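Side-chain contacts in probable csgAB operon transcriptional regulatory protein (Salmonella typhimurium, PDB 5XP0), which acts as the master transcriptional regulator of curli fimbriae, is needed for csgAB transcription and promotes biofilm formation: residues 18-23 / 35-40; 62-67 / 126-131. All coordinates share one frame; numbering follows the deposited sequence.

Contact 1. Residues 18-23 / 35-40; sequences HTLLLI and QHLKQS
Leu20 of strand 19-24 meets Leu37 of helix 28-41 through a single close approach. The methyl CD1 of Leu20 lies 3.6 Å from CB of Leu37. The two side chains cross at about a right angle, so the tip of one leucine is set against the base of the other. The same methyl also comes near Lys38. Leu20 CD1 is 4.3 Å from Lys38 N and 4.5 Å from Lys38 CG, so the start of the lysine chain borders the leucine pair. No hydrogen bond links the two segments, and the contact is apolar packing.

Leu20 and Leu37 both point their CB toward the opposite segment. In Leu20, CG is anti to the carbonyl carbon (chi1 -67°), and the extended chi2 of 177° carries CD1 out to the helix. Both leucines are buried. Leu34, one turn before Leu37, and Ile43 also touch Leu20. Leu37 goes on to meet Leu64 of strand 61-66 and Leu128 of helix 121-132.

On the helix, Ser40 OG is hydrogen-bonded to His36 O at 2.8 Å. The Ser40 backbone N binds the same oxygen at 2.9 Å, from the opposite face of the carbonyl plane. His36 O is thus gripped twice by one residue of the next turn.

Strand 19-24, helix 28-41 and strand 45-49 form a beta-alpha-beta unit. The contact packs the first strand of that unit against its connecting helix, as in the CheY-like receiver fold to which this regulatory domain belongs.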
ATOM      1  N   HIS B  18     -18.073 -10.370 -10.377  1.00 80.99           N
ATOM      2  CA  HIS B  18     -17.177  -9.348 -10.045  1.00 72.27           C
ATOM      3  C   HIS B  18     -16.123  -9.819  -9.131  1.00 46.00           C
ATOM      4  O   HIS B  18     -16.355 -10.496  -8.239  1.00 57.86           O
ATOM      5  CB  HIS B  18     -17.928  -8.316  -9.292  1.00 93.21           C
ATOM      6  CG  HIS B  18     -19.163  -7.821  -9.941  1.00 97.27           C
ATOM      7  ND1 HIS B  18     -20.400  -8.300  -9.626  1.00 99.33           N
ATOM      8  CD2 HIS B  18     -19.357  -6.835 -10.827  1.00100.61           C
ATOM      9  CE1 HIS B  18     -21.309  -7.639 -10.305  1.00101.11           C
ATOM     10  NE2 HIS B  18     -20.702  -6.739 -11.039  1.00 99.89           N
ATOM     11  N   THR B  19     -14.960  -9.437  -9.394  1.00 42.15           N
ATOM     12  CA  THR B  19     -13.846  -9.764  -8.517  1.00 40.42           C
ATOM     13  C   THR B  19     -12.774  -8.684  -8.625  1.00 37.06           C
ATOM     14  O   THR B  19     -12.531  -8.123  -9.696  1.00 37.61           O
ATOM     15  CB  THR B  19     -13.273 -11.142  -8.842  1.00 45.45           C
ATOM     16  OG1 THR B  19     -12.214 -11.439  -7.931  1.00 66.10           O
ATOM     17  CG2 THR B  19     -12.755 -11.192 -10.249  1.00 51.89           C
ATOM     18  N   LEU B  20     -12.106  -8.420  -7.514  1.00 36.38           N
ATOM     19  CA  LEU B  20     -11.141  -7.342  -7.510  1.00 29.02           C
ATOM     20  C   LEU B  20      -9.754  -7.871  -7.843  1.00 36.15           C
ATOM     21  O   LEU B  20      -9.320  -8.897  -7.319  1.00 34.35           O
ATOM     22  CB  LEU B  20     -11.055  -6.645  -6.159  1.00 29.60           C
ATOM     23  CG  LEU B  20     -12.204  -5.830  -5.609  1.00 46.86           C
ATOM     24  CD1 LEU B  20     -11.753  -5.365  -4.236  1.00 48.65           C
ATOM     25  CD2 LEU B  20     -12.503  -4.642  -6.520  1.00 60.66           C
ATOM     26  N   LEU B  21      -9.045  -7.133  -8.683  1.00 28.81           N
ATOM     27  CA  LEU B  21      -7.663  -7.455  -9.002  1.00 29.71           C
ATOM     28  C   LEU B  21      -6.852  -6.197  -8.757  1.00 31.64           C
ATOM     29  O   LEU B  21      -6.934  -5.240  -9.531  1.00 30.62           O
ATOM     30  CB  LEU B  21      -7.525  -7.935 -10.432  1.00 34.31           C
ATOM     31  CG  LEU B  21      -6.094  -8.261 -10.851  1.00 46.08           C
ATOM     32  CD1 LEU B  21      -5.448  -9.265  -9.903  1.00 51.24           C
ATOM     33  CD2 LEU B  21      -6.124  -8.827 -12.253  1.00 53.49           C
ATOM     34  N   LEU B  22      -6.136  -6.165  -7.639  1.00 27.63           N
ATOM     35  CA  LEU B  22      -5.385  -4.988  -7.279  1.00 25.74           C
ATOM     36  C   LEU B  22      -3.971  -5.166  -7.812  1.00 30.92           C
ATOM     37  O   LEU B  22      -3.220  -6.033  -7.355  1.00 29.57           O
ATOM     38  CB  LEU B  22      -5.440  -4.791  -5.770  1.00 22.97           C
ATOM     39  CG  LEU B  22      -4.428  -3.778  -5.221  1.00 27.23           C
ATOM     40  CD1 LEU B  22      -4.702  -2.419  -5.752  1.00 26.79           C
ATOM     41  CD2 LEU B  22      -4.606  -3.734  -3.758  1.00 26.67           C
ATOM     42  N   ILE B  23      -3.607  -4.349  -8.772  1.00 29.96           N
ATOM     43  CA  ILE B  23      -2.321  -4.461  -9.424  1.00 27.96           C
ATOM     44  C   ILE B  23      -1.470  -3.317  -8.920  1.00 34.96           C
ATOM     45  O   ILE B  23      -1.713  -2.151  -9.265  1.00 24.68           O
ATOM     46  CB  ILE B  23      -2.442  -4.430 -10.941  1.00 25.60           C
ATOM     47  CG1 ILE B  23      -3.298  -5.594 -11.421  1.00 27.55           C
ATOM     48  CG2 ILE B  23      -1.017  -4.494 -11.597  1.00 28.68           C
ATOM     49  CD1 ILE B  23      -3.494  -5.627 -12.947  1.00 31.59           C
ATOM     50  N   GLN B  35      -7.975  -6.162   1.610  1.00 28.42           N
ATOM     51  CA  GLN B  35      -8.890  -6.786   2.560  1.00 33.41           C
ATOM     52  C   GLN B  35     -10.036  -5.849   2.909  1.00 28.97           C
ATOM     53  O   GLN B  35     -11.184  -6.283   3.086  1.00 27.71           O
ATOM     54  CB  GLN B  35      -8.145  -7.207   3.822  1.00 50.71           C
ATOM     55  CG  GLN B  35      -7.271  -8.441   3.641  1.00103.80           C
ATOM     56  CD  GLN B  35      -6.911  -9.098   4.965  1.00103.65           C
ATOM     57  OE1 GLN B  35      -7.648  -8.993   5.949  1.00127.98           O
ATOM     58  NE2 GLN B  35      -5.769  -9.774   4.996  1.00 79.42           N
ATOM     59  N   HIS B  36      -9.731  -4.565   3.057  1.00 29.35           N
ATOM     60  CA  HIS B  36     -10.767  -3.595   3.379  1.00 31.46           C
ATOM     61  C   HIS B  36     -11.788  -3.506   2.255  1.00 37.48           C
ATOM     62  O   HIS B  36     -12.991  -3.479   2.497  1.00 30.97           O
ATOM     63  CB  HIS B  36     -10.138  -2.237   3.641  1.00 33.22           C
ATOM     64  CG  HIS B  36     -11.140  -1.201   4.011  1.00 41.39           C
ATOM     65  ND1 HIS B  36     -11.387  -0.096   3.235  1.00 42.64           N
ATOM     66  CD2 HIS B  36     -11.979  -1.120   5.064  1.00 35.32           C
ATOM     67  CE1 HIS B  36     -12.324   0.636   3.805  1.00 35.12           C
ATOM     68  NE2 HIS B  36     -12.695   0.040   4.922  1.00 47.91           N
ATOM     69  N   LEU B  37     -11.332  -3.509   1.012  1.00 26.61           N
ATOM     70  CA  LEU B  37     -12.281  -3.435  -0.094  1.00 29.65           C
ATOM     71  C   LEU B  37     -13.098  -4.713  -0.190  1.00 38.67           C
ATOM     72  O   LEU B  37     -14.313  -4.667  -0.392  1.00 31.41           O
ATOM     73  CB  LEU B  37     -11.530  -3.142  -1.408  1.00 24.71           C
ATOM     74  CG  LEU B  37     -10.779  -1.818  -1.481  1.00 29.93           C
ATOM     75  CD1 LEU B  37     -10.136  -1.626  -2.835  1.00 32.88           C
ATOM     76  CD2 LEU B  37     -11.733  -0.643  -1.232  1.00 34.47           C
ATOM     77  N   LYS B  38     -12.458  -5.866  -0.011  1.00 34.32           N
ATOM     78  CA  LYS B  38     -13.182  -7.125  -0.089  1.00 38.26           C
ATOM     79  C   LYS B  38     -14.268  -7.171   0.957  1.00 36.73           C
ATOM     80  O   LYS B  38     -15.401  -7.576   0.671  1.00 36.66           O
ATOM     81  CB  LYS B  38     -12.226  -8.317   0.075  1.00 39.80           C
ATOM     82  CG  LYS B  38     -11.407  -8.596  -1.167  1.00 46.48           C
ATOM     83  CD  LYS B  38     -10.314  -9.595  -0.875  1.00 58.59           C
ATOM     84  CE  LYS B  38     -10.866 -10.937  -0.487  1.00 69.02           C
ATOM     85  NZ  LYS B  38      -9.760 -11.887  -0.187  1.00 76.99           N
ATOM     86  N   GLN B  39     -13.936  -6.772   2.189  1.00 35.34           N
ATOM     87  CA  GLN B  39     -14.916  -6.844   3.265  1.00 41.71           C
ATOM     88  C   GLN B  39     -15.997  -5.793   3.101  1.00 37.80           C
ATOM     89  O   GLN B  39     -17.169  -6.065   3.354  1.00 38.57           O
ATOM     90  CB  GLN B  39     -14.236  -6.667   4.620  1.00 66.24           C
ATOM     91  CG  GLN B  39     -13.446  -7.861   5.071  1.00 78.14           C
ATOM     92  CD  GLN B  39     -12.536  -7.529   6.233  1.00 86.28           C
ATOM     93  OE1 GLN B  39     -12.614  -6.439   6.805  1.00104.26           O
ATOM     94  NE2 GLN B  39     -11.677  -8.469   6.597  1.00 76.67           N
ATOM     95  N   SER B  40     -15.637  -4.598   2.647  1.00 36.27           N
ATOM     96  CA  SER B  40     -16.643  -3.564   2.505  1.00 44.69           C
ATOM     97  C   SER B  40     -17.568  -3.857   1.342  1.00 36.43           C
ATOM     98  O   SER B  40     -18.739  -3.489   1.386  1.00 39.48           O
ATOM     99  CB  SER B  40     -15.984  -2.202   2.277  1.00 33.25           C
ATOM    100  OG  SER B  40     -15.105  -1.882   3.317  1.00 39.10           O
TER

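Contact 2. Residues 62-67 / 126-131; sequences IVLMDM and SGLQGI
Leu64 on strand 61-66 and Leu128 on helix 121-132 meet tip to tip. They join a central strand of the parallel receiver-domain sheet to a helix late in the chain. The strand and helix segments run roughly antiparallel, with 148° between their directions and their axes 11.5 Å apart at closest approach.

From the helix, Leu128 CB points toward the strand. CG stands anti to the carbonyl carbon (chi1 -69°), and the two methyls fork toward the sheet. Leu128 CD1 lies 4.2 Å from Leu64 CD1. Leu128 CD2 lies 4.1 Å from Leu64 CD2 and 4.4 Å from Ile62 CG2. Across the tip-to-tip meeting CD1 therefore faces CD1 and CD2 faces CD2, with CD2 of Leu128 also bordering Ile62.

Leu41 of helix 28-41 also touches Leu128. Leu92 of strand 90-94 packs on Leu64, Ile62 and Ile131. All four residues that touch across the contact are buried, and no hydrogen bond joins the segments.

One turn along the helix, Ile131 extends the apolar patch to Ile62. The chi2 of Ile62 is extended, at 164°, and its CD1 ends 4.0 Å from Ile131 CG2.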
ATOM      1  N   ILE B  62     -12.428  -6.601 -11.920  1.00 33.62           N
ATOM      2  CA  ILE B  62     -12.358  -5.162 -11.750  1.00 33.00           C
ATOM      3  C   ILE B  62     -10.903  -4.890 -11.393  1.00 38.90           C
ATOM      4  O   ILE B  62     -10.467  -5.142 -10.266  1.00 36.04           O
ATOM      5  CB  ILE B  62     -13.318  -4.659 -10.668  1.00 32.63           C
ATOM      6  CG1 ILE B  62     -14.768  -4.961 -11.086  1.00 42.29           C
ATOM      7  CG2 ILE B  62     -13.056  -3.180 -10.394  1.00 36.59           C
ATOM      8  CD1 ILE B  62     -15.713  -4.853  -9.978  1.00 37.04           C
ATOM      9  N   VAL B  63     -10.143  -4.393 -12.354  1.00 38.51           N
ATOM     10  CA  VAL B  63      -8.718  -4.163 -12.155  1.00 32.72           C
ATOM     11  C   VAL B  63      -8.545  -2.808 -11.500  1.00 28.93           C
ATOM     12  O   VAL B  63      -9.070  -1.806 -11.985  1.00 31.34           O
ATOM     13  CB  VAL B  63      -7.968  -4.220 -13.487  1.00 35.69           C
ATOM     14  CG1 VAL B  63      -6.571  -3.777 -13.286  1.00 36.48           C
ATOM     15  CG2 VAL B  63      -8.065  -5.636 -14.127  1.00 47.92           C
ATOM     16  N   LEU B  64      -7.861  -2.776 -10.370  1.00 29.16           N
ATOM     17  CA  LEU B  64      -7.445  -1.510  -9.779  1.00 24.01           C
ATOM     18  C   LEU B  64      -5.962  -1.357 -10.049  1.00 27.60           C
ATOM     19  O   LEU B  64      -5.147  -2.061  -9.452  1.00 32.84           O
ATOM     20  CB  LEU B  64      -7.718  -1.466  -8.287  1.00 23.84           C
ATOM     21  CG  LEU B  64      -9.148  -1.488  -7.798  1.00 43.93           C
ATOM     22  CD1 LEU B  64      -9.167  -1.379  -6.247  1.00 42.12           C
ATOM     23  CD2 LEU B  64      -9.865  -0.346  -8.430  1.00 50.62           C
ATOM     24  N   MET B  65      -5.633  -0.447 -10.947  1.00 29.76           N
ATOM     25  CA  MET B  65      -4.284  -0.278 -11.505  1.00 29.70           C
ATOM     26  C   MET B  65      -3.586   0.856 -10.773  1.00 24.67           C
ATOM     27  O   MET B  65      -3.980   2.016 -10.922  1.00 27.02           O
ATOM     28  CB  MET B  65      -4.396   0.071 -12.980  1.00 36.58           C
ATOM     29  CG  MET B  65      -3.066   0.414 -13.649  1.00 64.79           C
ATOM     30  SD  MET B  65      -2.042  -1.023 -13.622  1.00 98.30           S
ATOM     31  CE  MET B  65      -2.983  -2.166 -14.623  1.00116.96           C
ATOM     32  N   ASP B  66      -2.532   0.543 -10.026  1.00 30.48           N
ATOM     33  CA  ASP B  66      -1.883   1.555  -9.172  1.00 27.57           C
ATOM     34  C   ASP B  66      -0.966   2.472  -9.988  1.00 27.43           C
ATOM     35  O   ASP B  66       0.193   2.155 -10.242  1.00 32.90           O
ATOM     36  CB  ASP B  66      -1.096   0.879  -8.062  1.00 30.04           C
ATOM     37  CG  ASP B  66      -0.605   1.880  -6.992  1.00 26.73           C
ATOM     38  OD1 ASP B  66      -0.702   3.104  -7.220  1.00 30.37           O
ATOM     39  OD2 ASP B  66      -0.175   1.431  -5.913  1.00 31.65           O
ATOM     40  N   MET B  67      -1.452   3.675 -10.278  1.00 28.45           N
ATOM     41  CA  MET B  67      -0.724   4.608 -11.118  1.00 29.23           C
ATOM     42  C   MET B  67       0.545   5.125 -10.454  1.00 32.98           C
ATOM     43  O   MET B  67       1.468   5.531 -11.153  1.00 37.20           O
ATOM     44  CB  MET B  67      -1.639   5.762 -11.484  1.00 27.05           C
ATOM     45  CG  MET B  67      -2.713   5.334 -12.414  1.00 29.54           C
ATOM     46  SD  MET B  67      -2.118   4.847 -14.011  1.00 37.99           S
ATOM     47  CE  MET B  67      -1.611   6.425 -14.633  1.00 32.42           C
ATOM     48  N   SER B 126     -17.178   3.835  -1.977  1.00 37.72           N
ATOM     49  CA  SER B 126     -18.422   4.308  -2.583  1.00 43.25           C
ATOM     50  C   SER B 126     -18.344   4.259  -4.103  1.00 35.43           C
ATOM     51  O   SER B 126     -19.291   3.850  -4.773  1.00 34.33           O
ATOM     52  CB  SER B 126     -18.727   5.715  -2.091  1.00 57.08           C
ATOM     53  OG  SER B 126     -19.330   5.659  -0.811  1.00 63.41           O
ATOM     54  N   GLY B 127     -17.210   4.631  -4.670  1.00 44.09           N
ATOM     55  CA  GLY B 127     -17.068   4.535  -6.112  1.00 34.17           C
ATOM     56  C   GLY B 127     -17.175   3.109  -6.605  1.00 43.57           C
ATOM     57  O   GLY B 127     -17.834   2.839  -7.609  1.00 36.23           O
ATOM     58  N   LEU B 128     -16.524   2.173  -5.903  1.00 34.97           N
ATOM     59  CA  LEU B 128     -16.571   0.776  -6.311  1.00 29.35           C
ATOM     60  C   LEU B 128     -17.961   0.178  -6.134  1.00 30.21           C
ATOM     61  O   LEU B 128     -18.362  -0.689  -6.918  1.00 38.43           O
ATOM     62  CB  LEU B 128     -15.514  -0.030  -5.522  1.00 31.69           C
ATOM     63  CG  LEU B 128     -14.081   0.331  -5.936  1.00 52.10           C
ATOM     64  CD1 LEU B 128     -13.036  -0.318  -5.016  1.00 47.27           C
ATOM     65  CD2 LEU B 128     -13.814  -0.077  -7.370  1.00 80.36           C
ATOM     66  N   GLN B 129     -18.709   0.619  -5.127  1.00 34.97           N
ATOM     67  CA  GLN B 129     -20.088   0.180  -5.025  1.00 36.30           C
ATOM     68  C   GLN B 129     -20.863   0.625  -6.255  1.00 37.13           C
ATOM     69  O   GLN B 129     -21.704  -0.116  -6.773  1.00 40.38           O
ATOM     70  CB  GLN B 129     -20.720   0.736  -3.747  1.00 45.50           C
ATOM     71  CG  GLN B 129     -20.217   0.142  -2.458  1.00 66.25           C
ATOM     72  CD  GLN B 129     -20.669   0.938  -1.249  1.00 75.66           C
ATOM     73  OE1 GLN B 129     -20.809   2.162  -1.313  1.00 96.26           O
ATOM     74  NE2 GLN B 129     -20.907   0.248  -0.141  1.00 65.64           N
ATOM     75  N   GLY B 130     -20.541   1.813  -6.779  1.00 43.20           N
ATOM     76  CA  GLY B 130     -21.134   2.236  -8.041  1.00 43.02           C
ATOM     77  C   GLY B 130     -20.771   1.337  -9.210  1.00 43.18           C
ATOM     78  O   GLY B 130     -21.624   1.023 -10.055  1.00 37.57           O
ATOM     79  N   ILE B 131     -19.501   0.917  -9.288  1.00 34.92           N
ATOM     80  CA  ILE B 131     -19.083   0.067 -10.404  1.00 37.39           C
ATOM     81  C   ILE B 131     -19.848  -1.240 -10.379  1.00 35.38           C
ATOM     82  O   ILE B 131     -20.277  -1.751 -11.423  1.00 41.36           O
ATOM     83  CB  ILE B 131     -17.560  -0.190 -10.377  1.00 40.11           C
ATOM     84  CG1 ILE B 131     -16.772   1.014 -10.869  1.00 69.91           C
ATOM     85  CG2 ILE B 131     -17.211  -1.349 -11.319  1.00 42.52           C
ATOM     86  CD1 ILE B 131     -16.757   2.151  -9.952  1.00100.05           C
TER

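How the contacts relate
From the N terminus, strand 19-24 enters the sheet and helix 28-41 follows. Contact 1 closes this short local loop, with 11 residues between its segments. Strand 61-66 comes later and lies beside strand 19-24. Contact 2 then closes a much longer loop, spanning 58 residues, when helix 121-132 returns to strand 61-66. The contacts are in series and neither nest nor cross. Their centres are 9 Å apart. Probable backbone hydrogen bonds, Thr19 O to Ile62 N and Leu21 O to Leu64 N, join the two strands, and Ile23 CD1 packs on Val63 CG1. The side chains of contact 1 and contact 2 join in one apolar layer between the sheet and the two helices.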